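TRAS1 ORF2p (Bombyx mori, PDB 1WDU) carries an N-terminal endonuclease domain, the part described here, which probably cuts the telomeric DNA into which this non-LTR retrotransposon inserts. Local coordinates at residues A[39-43]-A[44-48]; A[85-89]-A[90-94]; A[126-130]-A[131-135]; A[176-180]-A[181-185]. The protein carries 1 engineered substitution. One frame throughout, in Å; residues are numbered along the deposited sequence.

Contact 1: residues A[39-43]-A[44-48]; sequences IEAAT and RKAAI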
loop_
_atom_site.group_PDB
_atom_site.type_symbol
_atom_site.label_atom_id
_atom_site.label_comp_id
_atom_site.label_asym_id
_atom_site.label_seq_id
_atom_site.Cartn_x
_atom_site.Cartn_y
_atom_site.Cartn_z
ATOM N N ILE A 39 -1.622 17.391 -0.664
ATOM C CA ILE A 39 -1.983 18.282 0.432
ATOM C C ILE A 39 -1.931 17.597 1.789
ATOM O O ILE A 39 -1.440 18.174 2.762
ATOM C CB ILE A 39 -3.396 18.897 0.194
ATOM C CG1 ILE A 39 -3.319 19.923 -0.946
ATOM C CG2 ILE A 39 -3.924 19.556 1.474
ATOM C CD1 ILE A 39 -4.657 20.458 -1.363
ATOM N N GLU A 40 -2.432 16.366 1.849
ATOM C CA GLU A 40 -2.445 15.581 3.083
ATOM C C GLU A 40 -1.039 15.199 3.532
ATOM O O GLU A 40 -0.741 15.189 4.726
ATOM C CB GLU A 40 -3.265 14.304 2.887
ATOM C CG GLU A 40 -4.752 14.538 2.639
ATOM C CD GLU A 40 -5.474 15.117 3.847
ATOM O OE1 GLU A 40 -5.283 16.320 4.145
ATOM O OE2 GLU A 40 -6.230 14.360 4.497
ATOM N N ALA A 41 -0.187 14.870 2.566
ATOM C CA ALA A 41 1.193 14.491 2.848
ATOM C C ALA A 41 1.948 15.688 3.413
ATOM O O ALA A 41 2.761 15.543 4.334
ATOM C CB ALA A 41 1.877 13.994 1.578
ATOM N N ALA A 42 1.691 16.866 2.849
ATOM C CA ALA A 42 2.338 18.088 3.325
ATOM C C ALA A 42 1.866 18.354 4.749
ATOM O O ALA A 42 2.673 18.509 5.662
ATOM C CB ALA A 42 1.976 19.265 2.428
ATOM N N THR A 43 0.547 18.383 4.921
ATOM C CA THR A 43 -0.080 18.629 6.217
ATOM C C THR A 43 0.397 17.668 7.297
ATOM O O THR A 43 0.900 18.092 8.337
ATOM C CB THR A 43 -1.612 18.517 6.117
ATOM O OG1 THR A 43 -2.099 19.453 5.151
ATOM C CG2 THR A 43 -2.250 18.808 7.462
ATOM N N ARG A 44 0.222 16.372 7.048
ATOM C CA ARG A 44 0.631 15.339 7.993
ATOM C C ARG A 44 2.145 15.151 8.067
ATOM O O ARG A 44 2.644 14.443 8.944
ATOM C CB ARG A 44 -0.001 14.004 7.620
ATOM C CG ARG A 44 -1.445 13.855 8.012
ATOM C CD ARG A 44 -1.834 12.392 7.932
ATOM N NE ARG A 44 -3.070 12.121 8.656
ATOM C CZ ARG A 44 -4.271 12.528 8.267
ATOM N NH1 ARG A 44 -4.406 13.228 7.146
ATOM N NH2 ARG A 44 -5.336 12.242 9.008
ATOM N N LYS A 45 2.868 15.785 7.150
ATOM C CA LYS A 45 4.319 15.659 7.101
ATOM C C LYS A 45 4.656 14.180 6.959
ATOM O O LYS A 45 5.430 13.613 7.737
ATOM C CB LYS A 45 4.958 16.257 8.365
ATOM C CG LYS A 45 5.119 17.781 8.302
ATOM C CD LYS A 45 5.524 18.384 9.644
ATOM C CE LYS A 45 4.393 18.296 10.666
ATOM N NZ LYS A 45 4.758 18.928 11.973
ATOM N N ALA A 46 4.043 13.562 5.953
ATOM C CA ALA A 46 4.246 12.150 5.673
ATOM C C ALA A 46 5.562 11.935 4.936
ATOM O O ALA A 46 6.019 12.802 4.195
ATOM C CB ALA A 46 3.089 11.617 4.845
ATOM N N ALA A 47 6.176 10.781 5.148
ATOM C CA ALA A 47 7.427 10.467 4.479
ATOM C C ALA A 47 7.161 9.601 3.257
ATOM O O ALA A 47 7.864 9.704 2.254
ATOM C CB ALA A 47 8.361 9.733 5.431
ATOM N N ILE A 48 6.121 8.769 3.346
ATOM C CA ILE A 48 5.775 7.831 2.283
ATOM C C ILE A 48 4.285 7.767 1.927
ATOM O O ILE A 48 3.403 8.008 2.759
ATOM C CB ILE A 48 6.189 6.384 2.679
ATOM C CG1 ILE A 48 7.685 6.324 3.026
ATOM C CG2 ILE A 48 5.842 5.409 1.549
ATOM C CD1 ILE A 48 8.595 6.404 1.832
HETATM O O HOH W 1 5.775 15.608 3.793
#

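Contact 2: residues A[85-89]-A[90-94]; sequences IAVFD and HDLDV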
loop_
_atom_site.group_PDB
_atom_site.type_symbol
_atom_site.label_atom_id
_atom_site.label_comp_id
_atom_site.label_asym_id
_atom_site.label_seq_id
_atom_site.Cartn_x
_atom_site.Cartn_y
_atom_site.Cartn_z
ATOM N N ILE A 85 4.813 4.340 -5.590
ATOM C CA ILE A 85 5.253 4.675 -4.257
ATOM C C ILE A 85 5.883 6.067 -4.297
ATOM O O ILE A 85 6.845 6.308 -5.030
ATOM C CB ILE A 85 6.256 3.631 -3.730
ATOM C CG1 ILE A 85 5.544 2.280 -3.566
ATOM C CG2 ILE A 85 6.852 4.102 -2.415
ATOM C CD1 ILE A 85 6.435 1.129 -3.098
ATOM N N ALA A 86 5.316 6.987 -3.526
ATOM C CA ALA A 86 5.832 8.354 -3.468
ATOM C C ALA A 86 6.646 8.562 -2.197
ATOM O O ALA A 86 6.203 8.241 -1.092
ATOM C CB ALA A 86 4.680 9.352 -3.511
ATOM N N VAL A 87 7.848 9.092 -2.359
ATOM C CA VAL A 87 8.706 9.365 -1.223
ATOM C C VAL A 87 8.818 10.879 -1.094
ATOM O O VAL A 87 9.417 11.538 -1.945
ATOM C CB VAL A 87 10.108 8.748 -1.415
ATOM C CG1 VAL A 87 10.967 9.030 -0.193
ATOM C CG2 VAL A 87 9.986 7.232 -1.641
ATOM N N PHE A 88 8.214 11.431 -0.047
ATOM C CA PHE A 88 8.253 12.873 0.183
ATOM C C PHE A 88 9.480 13.280 1.000
ATOM O O PHE A 88 9.904 14.437 0.970
ATOM C CB PHE A 88 6.974 13.337 0.897
ATOM C CG PHE A 88 5.712 12.952 0.179
ATOM C CD1 PHE A 88 5.093 11.724 0.433
ATOM C CD2 PHE A 88 5.174 13.783 -0.794
ATOM C CE1 PHE A 88 3.955 11.330 -0.279
ATOM C CE2 PHE A 88 4.042 13.401 -1.513
ATOM C CZ PHE A 88 3.433 12.170 -1.255
ATOM N N ASP A 89 10.046 12.326 1.733
ATOM C CA ASP A 89 11.225 12.597 2.537
ATOM C C ASP A 89 12.419 12.694 1.592
ATOM O O ASP A 89 12.867 11.695 1.030
ATOM C CB ASP A 89 11.422 11.487 3.573
ATOM C CG ASP A 89 12.592 11.755 4.504
ATOM O OD1 ASP A 89 12.514 11.358 5.684
ATOM O OD2 ASP A 89 13.594 12.348 4.056
ATOM N N HIS A 90 12.917 13.916 1.426
ATOM C CA HIS A 90 14.031 14.223 0.531
ATOM C C HIS A 90 15.363 13.519 0.811
ATOM O O HIS A 90 16.115 13.229 -0.125
ATOM C CB HIS A 90 14.244 15.747 0.509
ATOM C CG HIS A 90 15.301 16.206 -0.449
ATOM N ND1 HIS A 90 16.644 15.948 -0.264
ATOM C CD2 HIS A 90 15.212 16.909 -1.605
ATOM C CE1 HIS A 90 17.336 16.470 -1.263
ATOM N NE2 HIS A 90 16.491 17.059 -2.091
ATOM N N ASP A 91 15.657 13.227 2.076
ATOM C CA ASP A 91 16.933 12.599 2.420
ATOM C C ASP A 91 16.914 11.095 2.621
ATOM O O ASP A 91 17.970 10.468 2.700
ATOM C CB ASP A 91 17.529 13.260 3.667
ATOM C CG ASP A 91 17.916 14.711 3.433
ATOM O OD1 ASP A 91 18.599 14.994 2.427
ATOM O OD2 ASP A 91 17.543 15.567 4.258
ATOM N N LEU A 92 15.725 10.517 2.709
ATOM C CA LEU A 92 15.593 9.077 2.891
ATOM C C LEU A 92 16.284 8.288 1.773
ATOM O O LEU A 92 16.085 8.562 0.592
ATOM C CB LEU A 92 14.108 8.710 2.941
ATOM C CG LEU A 92 13.752 7.257 3.243
ATOM C CD1 LEU A 92 14.417 6.825 4.552
ATOM C CD2 LEU A 92 12.232 7.125 3.335
ATOM N N ASP A 93 17.103 7.316 2.154
ATOM C CA ASP A 93 17.804 6.477 1.186
ATOM C C ASP A 93 16.798 5.531 0.527
ATOM O O ASP A 93 16.015 4.859 1.203
ATOM C CB ASP A 93 18.902 5.661 1.883
ATOM C CG ASP A 93 20.256 6.362 1.875
ATOM O OD1 ASP A 93 20.297 7.588 2.111
ATOM O OD2 ASP A 93 21.282 5.685 1.638
ATOM N N VAL A 94 16.834 5.474 -0.796
ATOM C CA VAL A 94 15.917 4.633 -1.546
ATOM C C VAL A 94 16.626 3.684 -2.511
ATOM O O VAL A 94 17.656 4.025 -3.102
ATOM C CB VAL A 94 14.920 5.512 -2.348
ATOM C CG1 VAL A 94 14.140 4.665 -3.332
ATOM C CG2 VAL A 94 13.979 6.223 -1.390
#

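Contact 3: residues A[126-130]-A[131-135]; sequences PDKPI and ESYLE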
loop_
_atom_site.group_PDB
_atom_site.type_symbol
_atom_site.label_atom_id
_atom_site.label_comp_id
_atom_site.label_asym_id
_atom_site.label_seq_id
_atom_site.Cartn_x
_atom_site.Cartn_y
_atom_site.Cartn_z
ATOM N N PRO A 126 -10.340 -6.119 -9.908
ATOM C CA PRO A 126 -11.454 -6.849 -9.299
ATOM C C PRO A 126 -11.995 -7.926 -10.241
ATOM O O PRO A 126 -12.678 -8.854 -9.802
ATOM C CB PRO A 126 -12.480 -5.751 -9.056
ATOM C CG PRO A 126 -12.310 -4.911 -10.286
ATOM C CD PRO A 126 -10.789 -4.799 -10.391
ATOM N N ASP A 127 -11.678 -7.790 -11.527
ATOM C CA ASP A 127 -12.150 -8.712 -12.555
ATOM C C ASP A 127 -11.065 -9.596 -13.181
ATOM O O ASP A 127 -11.252 -10.130 -14.270
ATOM C CB ASP A 127 -12.871 -7.912 -13.649
ATOM C CG ASP A 127 -11.982 -6.836 -14.278
ATOM O OD1 ASP A 127 -11.127 -6.259 -13.567
ATOM O OD2 ASP A 127 -12.149 -6.552 -15.487
ATOM N N LYS A 128 -9.945 -9.754 -12.482
ATOM C CA LYS A 128 -8.828 -10.571 -12.951
ATOM C C LYS A 128 -8.476 -11.590 -11.863
ATOM O O LYS A 128 -8.572 -11.287 -10.675
ATOM C CB LYS A 128 -7.607 -9.682 -13.233
ATOM C CG LYS A 128 -7.655 -8.881 -14.541
ATOM C CD LYS A 128 -7.259 -9.749 -15.732
ATOM C CE LYS A 128 -7.161 -8.955 -17.034
ATOM N NZ LYS A 128 -8.481 -8.482 -17.536
ATOM N N PRO A 129 -8.078 -12.815 -12.257
ATOM C CA PRO A 129 -7.707 -13.891 -11.322
ATOM C C PRO A 129 -6.671 -13.399 -10.312
ATOM O O PRO A 129 -5.673 -12.793 -10.702
ATOM C CB PRO A 129 -7.135 -14.966 -12.245
ATOM C CG PRO A 129 -7.925 -14.782 -13.505
ATOM C CD PRO A 129 -7.979 -13.276 -13.656
ATOM N N ILE A 130 -6.892 -13.658 -9.023
ATOM C CA ILE A 130 -5.951 -13.186 -8.009
ATOM C C ILE A 130 -4.704 -14.058 -7.915
ATOM O O ILE A 130 -3.681 -13.631 -7.355
ATOM C CB ILE A 130 -6.619 -13.078 -6.594
ATOM C CG1 ILE A 130 -5.735 -12.228 -5.671
ATOM C CG2 ILE A 130 -6.840 -14.459 -5.990
ATOM C CD1 ILE A 130 -6.288 -12.039 -4.266
ATOM N N GLU A 131 -4.791 -15.263 -8.485
ATOM C CA GLU A 131 -3.686 -16.217 -8.472
ATOM C C GLU A 131 -2.320 -15.656 -8.877
ATOM O O GLU A 131 -1.354 -15.788 -8.131
ATOM C CB GLU A 131 -3.993 -17.427 -9.371
ATOM C CG GLU A 131 -4.825 -18.528 -8.730
ATOM C CD GLU A 131 -6.317 -18.280 -8.836
ATOM O OE1 GLU A 131 -7.089 -19.235 -8.614
ATOM O OE2 GLU A 131 -6.717 -17.135 -9.140
ATOM N N SER A 132 -2.227 -15.048 -10.058
ATOM C CA SER A 132 -0.937 -14.518 -10.509
ATOM C C SER A 132 -0.395 -13.436 -9.584
ATOM O O SER A 132 0.820 -13.301 -9.424
ATOM C CB SER A 132 -1.031 -13.982 -11.943
ATOM O OG SER A 132 -1.976 -12.934 -12.053
ATOM N N TYR A 133 -1.290 -12.672 -8.968
ATOM C CA TYR A 133 -0.867 -11.617 -8.053
ATOM C C TYR A 133 -0.347 -12.222 -6.742
ATOM O O TYR A 133 0.548 -11.662 -6.104
ATOM C CB TYR A 133 -2.036 -10.672 -7.772
ATOM C CG TYR A 133 -2.590 -10.010 -9.014
ATOM C CD1 TYR A 133 -3.949 -9.709 -9.121
ATOM C CD2 TYR A 133 -1.755 -9.681 -10.085
ATOM C CE1 TYR A 133 -4.466 -9.099 -10.262
ATOM C CE2 TYR A 133 -2.266 -9.068 -11.234
ATOM C CZ TYR A 133 -3.621 -8.783 -11.312
ATOM O OH TYR A 133 -4.128 -8.179 -12.438
ATOM N N LEU A 134 -0.905 -13.361 -6.339
ATOM C CA LEU A 134 -0.454 -14.009 -5.113
ATOM C C LEU A 134 0.962 -14.552 -5.329
ATOM O O LEU A 134 1.789 -14.550 -4.406
ATOM C CB LEU A 134 -1.415 -15.134 -4.709
ATOM C CG LEU A 134 -2.836 -14.703 -4.320
ATOM C CD1 LEU A 134 -3.642 -15.924 -3.891
ATOM C CD2 LEU A 134 -2.778 -13.693 -3.181
ATOM N N GLU A 135 1.236 -15.000 -6.554
ATOM C CA GLU A 135 2.560 -15.520 -6.916
ATOM C C GLU A 135 3.563 -14.371 -6.843
ATOM O O GLU A 135 4.692 -14.541 -6.377
ATOM C CB GLU A 135 2.568 -16.088 -8.344
ATOM C CG GLU A 135 1.592 -17.227 -8.610
ATOM C CD GLU A 135 1.576 -17.646 -10.079
ATOM O OE1 GLU A 135 1.504 -16.753 -10.963
ATOM O OE2 GLU A 135 1.627 -18.868 -10.352
#

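Contact 4: residues A[176-180]-A[181-185]; sequences GTLGE and LGLHI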
loop_
_atom_site.group_PDB
_atom_site.type_symbol
_atom_site.label_atom_id
_atom_site.label_comp_id
_atom_site.label_asym_id
_atom_site.label_seq_id
_atom_site.Cartn_x
_atom_site.Cartn_y
_atom_site.Cartn_z
ATOM N N GLY A 176 -4.792 -17.208 2.706
ATOM C CA GLY A 176 -4.023 -18.437 2.620
ATOM C C GLY A 176 -2.578 -18.117 2.302
ATOM O O GLY A 176 -1.650 -18.656 2.912
ATOM N N THR A 177 -2.388 -17.227 1.333
ATOM C CA THR A 177 -1.053 -16.810 0.944
ATOM C C THR A 177 -0.375 -16.118 2.125
ATOM O O THR A 177 0.793 -16.377 2.416
ATOM C CB THR A 177 -1.120 -15.864 -0.266
ATOM O OG1 THR A 177 -1.675 -16.577 -1.378
ATOM C CG2 THR A 177 0.258 -15.349 -0.636
ATOM N N LEU A 178 -1.098 -15.243 2.816
ATOM C CA LEU A 178 -0.501 -14.566 3.963
ATOM C C LEU A 178 -0.007 -15.590 4.976
ATOM O O LEU A 178 1.104 -15.474 5.494
ATOM C CB LEU A 178 -1.506 -13.631 4.627
ATOM C CG LEU A 178 -1.568 -12.195 4.100
ATOM C CD1 LEU A 178 -1.434 -12.159 2.582
ATOM C CD2 LEU A 178 -2.880 -11.572 4.564
ATOM N N GLY A 179 -0.840 -16.598 5.240
ATOM C CA GLY A 179 -0.485 -17.643 6.188
ATOM C C GLY A 179 0.806 -18.371 5.850
ATOM O O GLY A 179 1.616 -18.650 6.730
ATOM N N GLU A 180 1.000 -18.683 4.575
ATOM C CA GLU A 180 2.202 -19.374 4.131
ATOM C C GLU A 180 3.452 -18.514 4.276
ATOM O O GLU A 180 4.550 -19.029 4.522
ATOM C CB GLU A 180 2.059 -19.782 2.664
ATOM C CG GLU A 180 1.173 -20.986 2.419
ATOM C CD GLU A 180 0.710 -21.067 0.974
ATOM O OE1 GLU A 180 1.528 -20.789 0.065
ATOM O OE2 GLU A 180 -0.473 -21.412 0.752
ATOM N N LEU A 181 3.287 -17.206 4.125
ATOM C CA LEU A 181 4.419 -16.291 4.200
ATOM C C LEU A 181 4.665 -15.686 5.574
ATOM O O LEU A 181 5.656 -14.981 5.776
ATOM C CB LEU A 181 4.240 -15.171 3.176
ATOM C CG LEU A 181 3.865 -15.626 1.759
ATOM C CD1 LEU A 181 3.827 -14.420 0.838
ATOM C CD2 LEU A 181 4.864 -16.655 1.252
ATOM N N GLY A 182 3.784 -15.963 6.524
ATOM C CA GLY A 182 3.964 -15.393 7.848
ATOM C C GLY A 182 3.657 -13.898 7.867
ATOM O O GLY A 182 4.118 -13.175 8.750
ATOM N N LEU A 183 2.875 -13.436 6.893
ATOM C CA LEU A 183 2.501 -12.030 6.800
ATOM C C LEU A 183 1.327 -11.746 7.737
ATOM O O LEU A 183 0.376 -12.527 7.817
ATOM C CB LEU A 183 2.144 -11.679 5.346
ATOM C CG LEU A 183 3.321 -11.853 4.371
ATOM C CD1 LEU A 183 2.877 -11.587 2.941
ATOM C CD2 LEU A 183 4.446 -10.900 4.760
ATOM N N HIS A 184 1.395 -10.622 8.440
ATOM C CA HIS A 184 0.364 -10.263 9.401
ATOM C C HIS A 184 -0.398 -9.002 9.036
ATOM O O HIS A 184 0.188 -7.991 8.667
ATOM C CB HIS A 184 1.006 -10.113 10.775
ATOM C CG HIS A 184 1.763 -11.327 11.210
ATOM N ND1 HIS A 184 1.159 -12.403 11.825
ATOM C CD2 HIS A 184 3.067 -11.664 11.059
ATOM C CE1 HIS A 184 2.058 -13.348 12.034
ATOM N NE2 HIS A 184 3.223 -12.926 11.577
ATOM N N ILE A 185 -1.718 -9.088 9.146
ATOM C CA ILE A 185 -2.611 -7.990 8.828
ATOM C C ILE A 185 -2.466 -6.829 9.794
ATOM O O ILE A 185 -2.373 -7.017 11.007
ATOM C CB ILE A 185 -4.072 -8.466 8.838
ATOM C CG1 ILE A 185 -4.256 -9.552 7.774
ATOM C CG2 ILE A 185 -5.009 -7.295 8.558
ATOM C CD1 ILE A 185 -5.572 -10.287 7.866
#

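Contact 1: residues A[39-43]-A[44-48]
E40 and R44 stand side by side, one turn apart at the end of helix 31-44, with their side chains running the same way. The two charged groups are turned 80° against each other, so they do not pair plane to plane. Instead OE2 of E40 comes to the edge of the guanidinium, 3.4 Å from NH1 of R44, in a weak salt bridge. A bend in the glutamate chain (chi2 -67°) swings its carboxylate along the helix toward that nitrogen. The arginine is shared: its NH2 forms a second salt bridge with D226, close to R224.

T43 turns its hydroxyl back along the helix, and OG1 lies 2.8 Å from O of I39. That carbonyl also takes the backbone N-H of T43, the two donors arriving from opposite faces of its plane.

Just beyond, K45 takes a positive phi and becomes the C-prime residue of a Schellman motif. N of A46 meets O of A41 at 2.9 Å, in the carbonyl plane and on a lone pair. N of K45 reaches O of A42 at 3.1 Å from far above the plane. The reversal brings CB of A41 to 4.2 Å from CB of A46. Both methyls are buried and touch L23, where small side chains let the chain turn closely toward the sheet; the lysine stays outside.

A water donates to O of both A41 and A46. The helix end is thus held mainly by backbone bonds and a small apolar clasp, whereas the long, weak ion pair probably adds little, R44 being held chiefly by D226.

Contact 2: residues A[85-89]-A[90-94]
From D89 to L92 the backbone makes a type I beta turn, with H90 and D91 at the corner and CA of D89 5.6 Å from CA of L92. The carboxylate of D89 braces it as an Asx turn, and the bend carries the chain from strand 83-87 in one sheet of the sandwich to strand 93-96 in the other.

One oxygen does the gripping. OD2 of D89 accepts the backbone N-H of D91 at 3.0 Å, nearly along its own C-O axis, and that of L92 at 3.1 Å, from 65° above the carboxylate plane. With CG opposite the backbone N (chi1 -177°), the short aspartate chain leans over the residues that follow it. Its flank is used too: the side chain of L92 lies across it, nearly perpendicular, with CB 3.7 Å from CG of D89. A leucine in place of D89 would probably leave the amides of D91 and L92 without their shared acceptor and let the turn open.

The inner side of the bend is apolar, as suits a passage between two sheets. CG1 of V87 rests 4.2 Å from CD2 of L92, and both V87 and V94 pack against F71 of strand 69-72. The side chains of the two valines run antiparallel, meeting methyl to methyl with CG2 of V87 4.1 Å from CG2 of V94.

Contact 3: residues A[126-130]-A[131-135]
This is a local contact at the start of helix 131-142, where I130, the last residue of the incoming loop, packs its side chain on L134 of the first turn, while Y133 lies along the backbone of the loop. O of I130 takes the N-H of L134 at 3.0 Å. The same two residues meet through their side chains: with CG1 opposite its backbone N (chi1 -164°), I130 stretches CD1 to 4.0 Å from CD2 of L134. Two branched aliphatic groups suit this buried side, which Q173 and R170 of helix 169-181 cover.

The helix forms the crossover of a beta-alpha-beta unit, linking the parallel strands 116-123 and 149-154, and the loop through K128 and P129 leads into it. Y133 reaches back over that loop. Its OH lies 3.9 Å from CB of K128, while CD1 is 3.9 Å from O of P129, and the ring lies nearly parallel to that of F124. A serine here would probably leave the F124 ring without its neighbour and open a gap beside the loop at K128. E131 bends at chi2 (86°), bringing OE2 to 3.8 Å from CB of P129 while OE1 makes a weak hydrogen bond to Q173.

Contact 4: residues A[176-180]-A[181-185]
L183 lies athwart L178, nearly perpendicular to it, on the buried side of the helix end, with CG of L178 3.9 Å from CB of L183. Beyond them L178 stretches further, its CD2 coming to 4.0 Å from CG1 of I185, again nearly at right angles. One leucine thus spans from the helix to the short strand 184-185, and branched apolar groups fill the angle between the two. A second apolar pair lies one residue back: T177 and L181 point the same way, with CG2 of T177 4.0 Å from CD1 of L181, whose CG sits 3.2 Å from O of T177. The threonine's methyl stands opposite its own backbone N (chi1 -63° for OG1), which turns it to the leucine while OG1, beside the backbone N, bonds back to O of Q173. L134 and I137 of helix 131-142 close over T177 and L181.

Helix 169-181 stops here in a Schellman-type ending. N of L183 bonds to O of L178 at 3.0 Å, and the companion bond from N of G182 to O of G179 is weak at 3.5 Å. G182, between L181 and L183, takes a positive phi of 72°, a conformation easiest for a residue with no side chain.

The outer side is built differently. G179 carries no side chain and lies exposed, and G182 is partly so. E180 sends its extended chain away from the turn, and OE1 makes a salt bridge with K138 of helix 131-142. A charged residue suits this surface, where its carboxylate can join the two helices at their rim.

From the N terminus, contact 1 comes first, ending helix 31-44 and turning the chain into strand 48-52. Contact 2 follows, rounding the bend from strand 83-87 to strand 93-96 and so passing from one sheet to the other. The two touch: O of A47 probably accepts the N-H of F88, and the F88 ring packs on A41. Contact 3 opens helix 131-142 and contact 4 ends helix 169-181, their centres about 16 Å apart, with L134 packing on T177. Contacts 1 and 3 lie on opposite sides of the chain's centre. Each bend closes before the next begins, so none nests or crosses.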